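Local structure of alpha-catenin-like protein hmp-1 (Caenorhabditis elegans, 5XA5) at residues F43-G48 / E52-T57; R157-Q162 / D173-L178; D204-A209 / S256-Q261. The protein belongs to cell junctions, where it is required for cell migration during body enclosure and for the cell shape changes of body elongation. One frame throughout, in Å; residues are numbered along the deposited sequence.

Interaction 1: F43-G48 / E52-T57; sequences FPLKPG and EGLVAT
Leu-45 and Leu-54 bring a loop against the start of helix 51-74, in a chain that is the N-terminal piece of a vinculin/alpha-catenin family protein built of long helices. The tight part is small and lies wholly on Leu-54, which is buried and presents a different methyl to each of two loop residues. Its CD1 is 3.7 Å from Leu-45 CD2, the two side chains crossing at a slant, and Leu-54 CG stands 4.1 Å from the same Leu-45 methyl. Leu-54 CD2 is taken by the other neighbour: Lys-46 NZ approaches it to 3.2 Å, a close touch between an ammonium group and a methyl rather than a polar bond.

Lys-46 reaches this place by an unusual route. Its CB does not face the helix, and CG sits between the backbone N and the carbonyl carbon (chi1 32°); the chain then bends at chi2 and again at chi4, which swings NZ back over the leucine. Between the two segments themselves the contact is loose, burying 109 Å² in all through two side-chain touches; Lys-46 and the flanking Pro-44 and Pro-47 are exposed, whereas Leu-45 is partly exposed. A chain of another protein comes against this side: it shares backbone hydrogen bonds with Phe-43, sets an aromatic side chain on Leu-45 and an acidic one on Lys-46. The helix is held from elsewhere in the fold by the salt bridge of Glu-52 to Arg-112 and by Val-55 on Ile-104.

Within the helix, Gly-53 O accepts twice from Thr-57, whose OG1 lies 3.0 Å away and whose N lies 2.9 Å away, the two donors approaching from opposite faces of the carbonyl plane.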
loop_
_atom_site.group_PDB
_atom_site.type_symbol
_atom_site.label_atom_id
_atom_site.label_comp_id
_atom_site.label_asym_id
_atom_site.label_seq_id
_atom_site.Cartn_x
_atom_site.Cartn_y
_atom_site.Cartn_z
ATOM N N PHE A 43 -34.066 6.431 4.000
ATOM C CA PHE A 43 -34.236 7.488 5.001
ATOM C C PHE A 43 -34.595 8.827 4.399
ATOM O O PHE A 43 -34.258 9.106 3.252
ATOM C CB PHE A 43 -32.945 7.646 5.814
ATOM C CG PHE A 43 -32.342 6.356 6.169
ATOM C CD1 PHE A 43 -32.917 5.602 7.158
ATOM C CD2 PHE A 43 -31.227 5.872 5.503
ATOM C CE1 PHE A 43 -32.422 4.387 7.468
ATOM C CE2 PHE A 43 -30.699 4.650 5.840
ATOM C CZ PHE A 43 -31.296 3.911 6.830
ATOM N N PRO A 44 -35.266 9.676 5.179
ATOM C CA PRO A 44 -35.454 11.032 4.659
ATOM C C PRO A 44 -34.142 11.806 4.600
ATOM O O PRO A 44 -33.113 11.353 5.110
ATOM C CB PRO A 44 -36.427 11.659 5.656
ATOM C CG PRO A 44 -36.211 10.902 6.922
ATOM C CD PRO A 44 -35.831 9.505 6.529
ATOM N N LEU A 45 -34.189 12.958 3.949
ATOM C CA LEU A 45 -33.062 13.877 3.912
ATOM C C LEU A 45 -32.681 14.309 5.318
ATOM O O LEU A 45 -33.553 14.523 6.162
ATOM C CB LEU A 45 -33.408 15.110 3.071
ATOM C CG LEU A 45 -33.596 14.896 1.569
ATOM C CD1 LEU A 45 -34.255 16.108 0.940
ATOM C CD2 LEU A 45 -32.257 14.605 0.906
ATOM N N LYS A 46 -31.384 14.441 5.573
ATOM C CA LYS A 46 -30.946 15.017 6.836
ATOM C C LYS A 46 -31.424 16.465 6.876
ATOM O O LYS A 46 -31.698 17.056 5.824
ATOM C CB LYS A 46 -29.421 14.915 7.001
ATOM C CG LYS A 46 -28.607 14.983 5.713
ATOM C CD LYS A 46 -27.569 13.869 5.682
ATOM C CE LYS A 46 -26.775 13.869 4.390
ATOM N NZ LYS A 46 -27.627 13.573 3.220
ATOM N N PRO A 47 -31.566 17.034 8.086
ATOM C CA PRO A 47 -32.059 18.411 8.188
ATOM C C PRO A 47 -31.221 19.395 7.377
ATOM O O PRO A 47 -29.989 19.394 7.476
ATOM C CB PRO A 47 -31.963 18.700 9.685
ATOM C CG PRO A 47 -32.127 17.347 10.318
ATOM C CD PRO A 47 -31.358 16.430 9.414
ATOM N N GLY A 48 -31.898 20.189 6.553
ATOM C CA GLY A 48 -31.239 21.198 5.741
ATOM C C GLY A 48 -30.741 20.706 4.394
ATOM O O GLY A 48 -30.362 21.505 3.537
ATOM N N GLU A 52 -30.608 18.052 -4.646
ATOM C CA GLU A 52 -29.494 18.615 -5.403
ATOM C C GLU A 52 -28.213 18.675 -4.551
ATOM O O GLU A 52 -27.110 18.465 -5.065
ATOM C CB GLU A 52 -29.860 19.998 -5.951
ATOM C CG GLU A 52 -30.994 19.968 -6.986
ATOM C CD GLU A 52 -30.687 19.085 -8.191
ATOM O OE1 GLU A 52 -29.533 19.104 -8.673
ATOM O OE2 GLU A 52 -31.599 18.365 -8.651
ATOM N N GLY A 53 -28.365 18.934 -3.256
ATOM C CA GLY A 53 -27.251 18.904 -2.324
ATOM C C GLY A 53 -26.593 17.535 -2.198
ATOM O O GLY A 53 -25.374 17.440 -1.998
ATOM N N LEU A 54 -27.383 16.468 -2.296
ATOM C CA LEU A 54 -26.821 15.111 -2.251
ATOM C C LEU A 54 -25.853 14.896 -3.403
ATOM O O LEU A 54 -24.788 14.303 -3.233
ATOM C CB LEU A 54 -27.918 14.048 -2.310
ATOM C CG LEU A 54 -28.817 13.850 -1.094
ATOM C CD1 LEU A 54 -29.971 12.898 -1.402
ATOM C CD2 LEU A 54 -27.990 13.328 0.062
ATOM N N VAL A 55 -26.235 15.362 -4.584
ATOM C CA VAL A 55 -25.390 15.225 -5.759
ATOM C C VAL A 55 -24.162 16.124 -5.616
ATOM O O VAL A 55 -23.049 15.726 -5.966
ATOM C CB VAL A 55 -26.165 15.574 -7.045
ATOM C CG1 VAL A 55 -25.257 15.516 -8.267
ATOM C CG2 VAL A 55 -27.370 14.650 -7.215
ATOM N N ALA A 56 -24.362 17.335 -5.094
ATOM C CA ALA A 56 -23.252 18.270 -4.905
ATOM C C ALA A 56 -22.190 17.686 -3.980
ATOM O O ALA A 56 -20.991 17.771 -4.260
ATOM C CB ALA A 56 -23.757 19.607 -4.362
ATOM N N THR A 57 -22.634 17.100 -2.875
ATOM C CA THR A 57 -21.710 16.469 -1.941
ATOM C C THR A 57 -20.944 15.344 -2.615
ATOM O O THR A 57 -19.728 15.234 -2.459
ATOM C CB THR A 57 -22.442 15.918 -0.717
ATOM O OG1 THR A 57 -23.097 16.993 -0.030
ATOM C CG2 THR A 57 -21.471 15.214 0.222
#

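Interaction 2: R157-Q162 / D173-L178; sequences RETAHQ and DDLYNL
Gln-162 lies across Leu-175 at about a right angle, and its course can be traced atom by atom. At the root, CB touches both branches of the leucine, 3.9 Å from Leu-175 CD1 and 4.1 Å from Leu-175 CD2. CG is anti to the carbonyl carbon (chi1 -73°), and the chain runs extended from there, across the leucine, to the amide. At the tip the two amide atoms part company. OE1 comes to 3.7 Å from Leu-175 CD2, a van der Waals touch, while NE2 turns back along its own helix and donates to Glu-158 OE2 at 2.8 Å. That bond is nearly straight (168°), lies in the amide plane and uses the anti lone pair of the carboxylate oxygen; it fixes the rotation of the amide and with it the side on which OE1 faces the leucine.

Leu-175 also presses on the backbone, with CD1 3.5 Å from Gln-162 O. These residues belong to helix 117-165 and helix 169-196, consecutive helices joined by a short turn into an alpha-helical hairpin: the local axes are 9.3 Å apart and their directions differ by 166°, close to antiparallel.

One turn of helix back, Thr-159 is buried and serves two purposes. Its CG2, anti to the backbone N, points at the partner helix and lies 3.7 Å from Leu-175 O. Its OG1 is occupied elsewhere, chiefly by Gln-182, with Glu-155 O also within hydrogen-bonding distance. Around the pair, Met-163 also lies against Leu-175, Tyr-176 stacks on Tyr-221, and Asp-173 forms a salt bridge with Arg-225. On the far side of helix 117-165, Ala-160 rests against Met-247.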
loop_
_atom_site.group_PDB
_atom_site.type_symbol
_atom_site.label_atom_id
_atom_site.label_comp_id
_atom_site.label_asym_id
_atom_site.label_seq_id
_atom_site.Cartn_x
_atom_site.Cartn_y
_atom_site.Cartn_z
ATOM N N ARG A 157 20.576 -4.229 0.486
ATOM C CA ARG A 157 21.341 -5.263 -0.210
ATOM C C ARG A 157 22.580 -4.690 -0.899
ATOM O O ARG A 157 23.656 -5.282 -0.845
ATOM C CB ARG A 157 20.440 -5.972 -1.228
ATOM C CG ARG A 157 21.094 -7.079 -2.025
ATOM C CD ARG A 157 20.122 -7.583 -3.092
ATOM N NE ARG A 157 19.083 -8.442 -2.507
ATOM C CZ ARG A 157 17.781 -8.183 -2.492
ATOM N NH1 ARG A 157 17.288 -7.072 -3.034
ATOM N NH2 ARG A 157 16.964 -9.058 -1.928
ATOM N N GLU A 158 22.435 -3.530 -1.538
ATOM C CA GLU A 158 23.560 -2.929 -2.253
ATOM C C GLU A 158 24.621 -2.381 -1.306
ATOM O O GLU A 158 25.828 -2.506 -1.555
ATOM C CB GLU A 158 23.052 -1.828 -3.195
ATOM C CG GLU A 158 24.152 -1.014 -3.858
ATOM C CD GLU A 158 25.131 -1.865 -4.705
ATOM O OE1 GLU A 158 24.723 -2.961 -5.153
ATOM O OE2 GLU A 158 26.277 -1.425 -4.964
ATOM N N THR A 159 24.185 -1.755 -0.225
ATOM C CA THR A 159 25.148 -1.291 0.758
ATOM C C THR A 159 25.933 -2.459 1.346
ATOM O O THR A 159 27.158 -2.374 1.476
ATOM C CB THR A 159 24.445 -0.482 1.864
ATOM O OG1 THR A 159 23.754 0.619 1.259
ATOM C CG2 THR A 159 25.473 0.059 2.858
ATOM N N ALA A 160 25.246 -3.557 1.660
ATOM C CA ALA A 160 25.928 -4.761 2.150
ATOM C C ALA A 160 26.879 -5.315 1.108
ATOM O O ALA A 160 27.969 -5.798 1.440
ATOM C CB ALA A 160 24.933 -5.819 2.551
ATOM N N HIS A 161 26.458 -5.290 -0.159
ATOM C CA HIS A 161 27.321 -5.731 -1.245
ATOM C C HIS A 161 28.627 -4.941 -1.239
ATOM O O HIS A 161 29.730 -5.516 -1.327
ATOM C CB HIS A 161 26.606 -5.554 -2.598
ATOM C CG HIS A 161 27.382 -6.080 -3.777
ATOM N ND1 HIS A 161 27.065 -7.258 -4.396
ATOM C CD2 HIS A 161 28.462 -5.575 -4.431
ATOM C CE1 HIS A 161 27.917 -7.472 -5.399
ATOM N NE2 HIS A 161 28.774 -6.479 -5.424
ATOM N N GLN A 162 28.495 -3.617 -1.144
ATOM C CA GLN A 162 29.662 -2.755 -1.165
ATOM C C GLN A 162 30.533 -3.004 0.054
ATOM O O GLN A 162 31.766 -2.956 -0.053
ATOM C CB GLN A 162 29.233 -1.283 -1.242
ATOM C CG GLN A 162 28.710 -0.912 -2.608
ATOM C CD GLN A 162 28.180 0.504 -2.658
ATOM O OE1 GLN A 162 28.739 1.398 -2.032
ATOM N NE2 GLN A 162 27.129 0.724 -3.446
ATOM N N ASP A 173 33.986 0.503 7.772
ATOM C CA ASP A 173 33.304 1.274 8.826
ATOM C C ASP A 173 32.303 2.285 8.279
ATOM O O ASP A 173 31.205 2.427 8.815
ATOM C CB ASP A 173 34.326 2.006 9.691
ATOM C CG ASP A 173 35.016 1.094 10.676
ATOM O OD1 ASP A 173 34.562 -0.053 10.867
ATOM O OD2 ASP A 173 36.021 1.535 11.276
ATOM N N ASP A 174 32.680 2.997 7.217
ATOM C CA ASP A 174 31.782 4.008 6.651
ATOM C C ASP A 174 30.551 3.364 6.036
ATOM O O ASP A 174 29.434 3.863 6.179
ATOM C CB ASP A 174 32.499 4.859 5.604
ATOM C CG ASP A 174 33.521 5.801 6.216
ATOM O OD1 ASP A 174 33.421 6.078 7.432
ATOM O OD2 ASP A 174 34.410 6.277 5.476
ATOM N N LEU A 175 30.746 2.249 5.342
ATOM C CA LEU A 175 29.601 1.553 4.774
ATOM C C LEU A 175 28.725 0.960 5.878
ATOM O O LEU A 175 27.515 0.981 5.754
ATOM C CB LEU A 175 30.052 0.464 3.796
ATOM C CG LEU A 175 30.599 1.054 2.491
ATOM C CD1 LEU A 175 31.380 -0.023 1.747
ATOM C CD2 LEU A 175 29.461 1.580 1.627
ATOM N N TYR A 176 29.315 0.470 6.966
ATOM C CA TYR A 176 28.463 -0.077 8.009
ATOM C C TYR A 176 27.724 1.065 8.703
ATOM O O TYR A 176 26.577 0.892 9.103
ATOM C CB TYR A 176 29.238 -0.933 9.029
ATOM C CG TYR A 176 28.286 -1.664 9.968
ATOM C CD1 TYR A 176 27.295 -2.496 9.455
ATOM C CD2 TYR A 176 28.375 -1.525 11.355
ATOM C CE1 TYR A 176 26.403 -3.154 10.282
ATOM C CE2 TYR A 176 27.481 -2.203 12.205
ATOM C CZ TYR A 176 26.505 -3.012 11.653
ATOM O OH TYR A 176 25.602 -3.680 12.466
ATOM N N ASN A 177 28.339 2.242 8.814
ATOM C CA ASN A 177 27.582 3.383 9.350
ATOM C C ASN A 177 26.307 3.658 8.535
ATOM O O ASN A 177 25.252 3.955 9.090
ATOM C CB ASN A 177 28.457 4.633 9.392
ATOM C CG ASN A 177 29.232 4.750 10.686
ATOM O OD1 ASN A 177 28.900 4.104 11.685
ATOM N ND2 ASN A 177 30.283 5.566 10.673
ATOM N N LEU A 178 26.404 3.538 7.218
ATOM C CA LEU A 178 25.247 3.724 6.346
ATOM C C LEU A 178 24.264 2.581 6.548
ATOM O O LEU A 178 23.073 2.798 6.690
ATOM C CB LEU A 178 25.666 3.812 4.868
ATOM C CG LEU A 178 26.393 5.080 4.403
ATOM C CD1 LEU A 178 26.965 4.906 2.985
ATOM C CD2 LEU A 178 25.477 6.289 4.460
#

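Interaction 3: D204-A209 / S256-Q261; sequences DDLLAA and SVLNGQ
Val-257 fits between neighbouring residues of helix 200-229 by giving each of its methyls to one of them. CG2 lies 3.6 Å from Asp-205 CB, touching the aliphatic base of the aspartate, and CG1 lies 3.8 Å from Leu-206 CB. The backbones come close enough for this: Leu-206 and Val-257 have their CA atoms 6.0 Å apart. The tip of Leu-206 extends the apolar patch, with CD1 reaching 4.0 Å from Leu-258 CG. It arrives there because CG stands opposite the backbone N across the first torsion (chi1 -166°), which draws the branched end nearer the other helix than the direction of CB alone would suggest; both leucine-valine and leucine-leucine pairs are inclined to each other.

At the edge of this patch the contact becomes polar. A water molecule donates to Asp-205 OD2 at 3.0 Å and to Gln-261 O at 3.2 Å, so a carboxylate and a main-chain carbonyl are joined indirectly beside the valine.

The backbone beyond Leu-258 places that carbonyl. Asn-259 leaves helical angles and Gly-260 takes a positive phi (83°), closing the helix with a Schellman motif: Gln-261 N bonds to Ser-256 O at 2.8 Å and Gly-260 N to Val-257 O. In the loop that follows, Pro-263 packs on both Asp-205 and Val-257.

Further out, helix 169-196 covers Leu-206 with Val-190 and Arg-193, and helix 117-165 supplies Val-146, Ile-149 and Val-150 against Leu-258. Side chains from four helices thus converge on one apolar interior, as expected in a helical bundle of the vinculin/alpha-catenin family, at the point where a Schellman motif ends helix 234-258.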
loop_
_atom_site.group_PDB
_atom_site.type_symbol
_atom_site.label_atom_id
_atom_site.label_comp_id
_atom_site.label_asym_id
_atom_site.label_seq_id
_atom_site.Cartn_x
_atom_site.Cartn_y
_atom_site.Cartn_z
ATOM N N ASP A 204 4.288 -13.953 10.323
ATOM C CA ASP A 204 5.343 -14.649 11.068
ATOM C C ASP A 204 6.608 -14.787 10.225
ATOM O O ASP A 204 7.708 -14.620 10.742
ATOM C CB ASP A 204 4.885 -16.028 11.534
ATOM C CG ASP A 204 3.760 -15.954 12.549
ATOM O OD1 ASP A 204 3.578 -14.878 13.159
ATOM O OD2 ASP A 204 3.092 -16.987 12.760
ATOM N N ASP A 205 6.444 -15.083 8.937
ATOM C CA ASP A 205 7.588 -15.207 8.031
ATOM C C ASP A 205 8.325 -13.884 7.873
ATOM O O ASP A 205 9.566 -13.857 7.794
ATOM C CB ASP A 205 7.146 -15.719 6.661
ATOM C CG ASP A 205 6.838 -17.209 6.660
ATOM O OD1 ASP A 205 7.080 -17.880 7.690
ATOM O OD2 ASP A 205 6.362 -17.706 5.618
ATOM N N LEU A 206 7.577 -12.785 7.790
ATOM C CA LEU A 206 8.196 -11.476 7.632
ATOM C C LEU A 206 8.982 -11.132 8.888
ATOM O O LEU A 206 10.111 -10.634 8.811
ATOM C CB LEU A 206 7.138 -10.396 7.339
ATOM C CG LEU A 206 7.668 -9.049 6.833
ATOM C CD1 LEU A 206 8.324 -9.234 5.489
ATOM C CD2 LEU A 206 6.545 -8.022 6.710
ATOM N N LEU A 207 8.398 -11.417 10.047
ATOM C CA LEU A 207 9.073 -11.134 11.304
ATOM C C LEU A 207 10.314 -12.003 11.480
ATOM O O LEU A 207 11.307 -11.549 12.045
ATOM C CB LEU A 207 8.111 -11.328 12.480
ATOM C CG LEU A 207 7.087 -10.191 12.547
ATOM C CD1 LEU A 207 6.139 -10.425 13.708
ATOM C CD2 LEU A 207 7.760 -8.814 12.649
ATOM N N ALA A 208 10.254 -13.236 10.991
ATOM C CA ALA A 208 11.408 -14.120 11.095
ATOM C C ALA A 208 12.544 -13.592 10.245
ATOM O O ALA A 208 13.702 -13.592 10.677
ATOM C CB ALA A 208 11.053 -15.529 10.687
ATOM N N ALA A 209 12.216 -13.158 9.032
ATOM C CA ALA A 209 13.231 -12.598 8.138
ATOM C C ALA A 209 13.804 -11.301 8.711
ATOM O O ALA A 209 15.018 -11.071 8.628
ATOM C CB ALA A 209 12.644 -12.374 6.730
ATOM N N SER A 256 10.698 -11.951 -0.745
ATOM C CA SER A 256 9.763 -13.037 -1.028
ATOM C C SER A 256 8.441 -12.875 -0.283
ATOM O O SER A 256 7.372 -12.929 -0.887
ATOM C CB SER A 256 10.380 -14.389 -0.655
ATOM O OG SER A 256 11.374 -14.771 -1.590
ATOM N N VAL A 257 8.510 -12.682 1.030
ATOM C CA VAL A 257 7.288 -12.563 1.833
ATOM C C VAL A 257 6.512 -11.294 1.502
ATOM O O VAL A 257 5.286 -11.321 1.430
ATOM C CB VAL A 257 7.609 -12.595 3.354
ATOM C CG1 VAL A 257 6.358 -12.343 4.188
ATOM C CG2 VAL A 257 8.216 -13.927 3.732
ATOM N N LEU A 258 7.211 -10.175 1.316
ATOM C CA LEU A 258 6.514 -8.935 0.936
ATOM C C LEU A 258 5.701 -9.154 -0.339
ATOM O O LEU A 258 4.607 -8.605 -0.487
ATOM C CB LEU A 258 7.504 -7.786 0.739
ATOM C CG LEU A 258 8.144 -7.199 2.002
ATOM C CD1 LEU A 258 9.343 -6.320 1.624
ATOM C CD2 LEU A 258 7.113 -6.407 2.808
ATOM N N ASN A 259 6.242 -9.966 -1.246
ATOM C CA ASN A 259 5.551 -10.325 -2.487
ATOM C C ASN A 259 4.563 -11.481 -2.350
ATOM O O ASN A 259 4.023 -11.962 -3.350
ATOM C CB ASN A 259 6.578 -10.669 -3.571
ATOM C CG ASN A 259 7.280 -9.447 -4.109
ATOM O OD1 ASN A 259 6.696 -8.365 -4.171
ATOM N ND2 ASN A 259 8.537 -9.610 -4.511
ATOM N N GLY A 260 4.325 -11.931 -1.124
ATOM C CA GLY A 260 3.293 -12.924 -0.871
ATOM C C GLY A 260 3.745 -14.346 -1.132
ATOM O O GLY A 260 2.927 -15.259 -1.292
ATOM N N GLN A 261 5.057 -14.539 -1.163
ATOM C CA GLN A 261 5.642 -15.849 -1.420
ATOM C C GLN A 261 6.295 -16.453 -0.180
ATOM O O GLN A 261 6.668 -15.734 0.743
ATOM C CB GLN A 261 6.673 -15.732 -2.533
ATOM C CG GLN A 261 6.074 -15.478 -3.890
ATOM C CD GLN A 261 7.089 -15.679 -4.986
ATOM O OE1 GLN A 261 8.251 -15.296 -4.842
ATOM N NE2 GLN A 261 6.662 -16.276 -6.092
HETATM O O HOH W 1 5.010 -16.218 3.438
#

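In the fold
The three contacts follow one another along the chain, with interaction 1 first and set apart: its centre is 59 Å from that of interaction 2 and 47 Å from that of interaction 3, on the opposite side of the chain's centre from both. Interactions 2 and 3 are nearer neighbours, 23 Å between centres and about 7 Å between nearest atoms, without touching. They share a group of helices: 157-162 lies on helix 117-165 and 173-178 on helix 169-196, and both of these helices also pack on interaction 3. The chain is elongated: a loop beside helix 51-74, contacted by another protein, lies at one end, and the helices of interactions 2 and 3 lie on the other side of the centre.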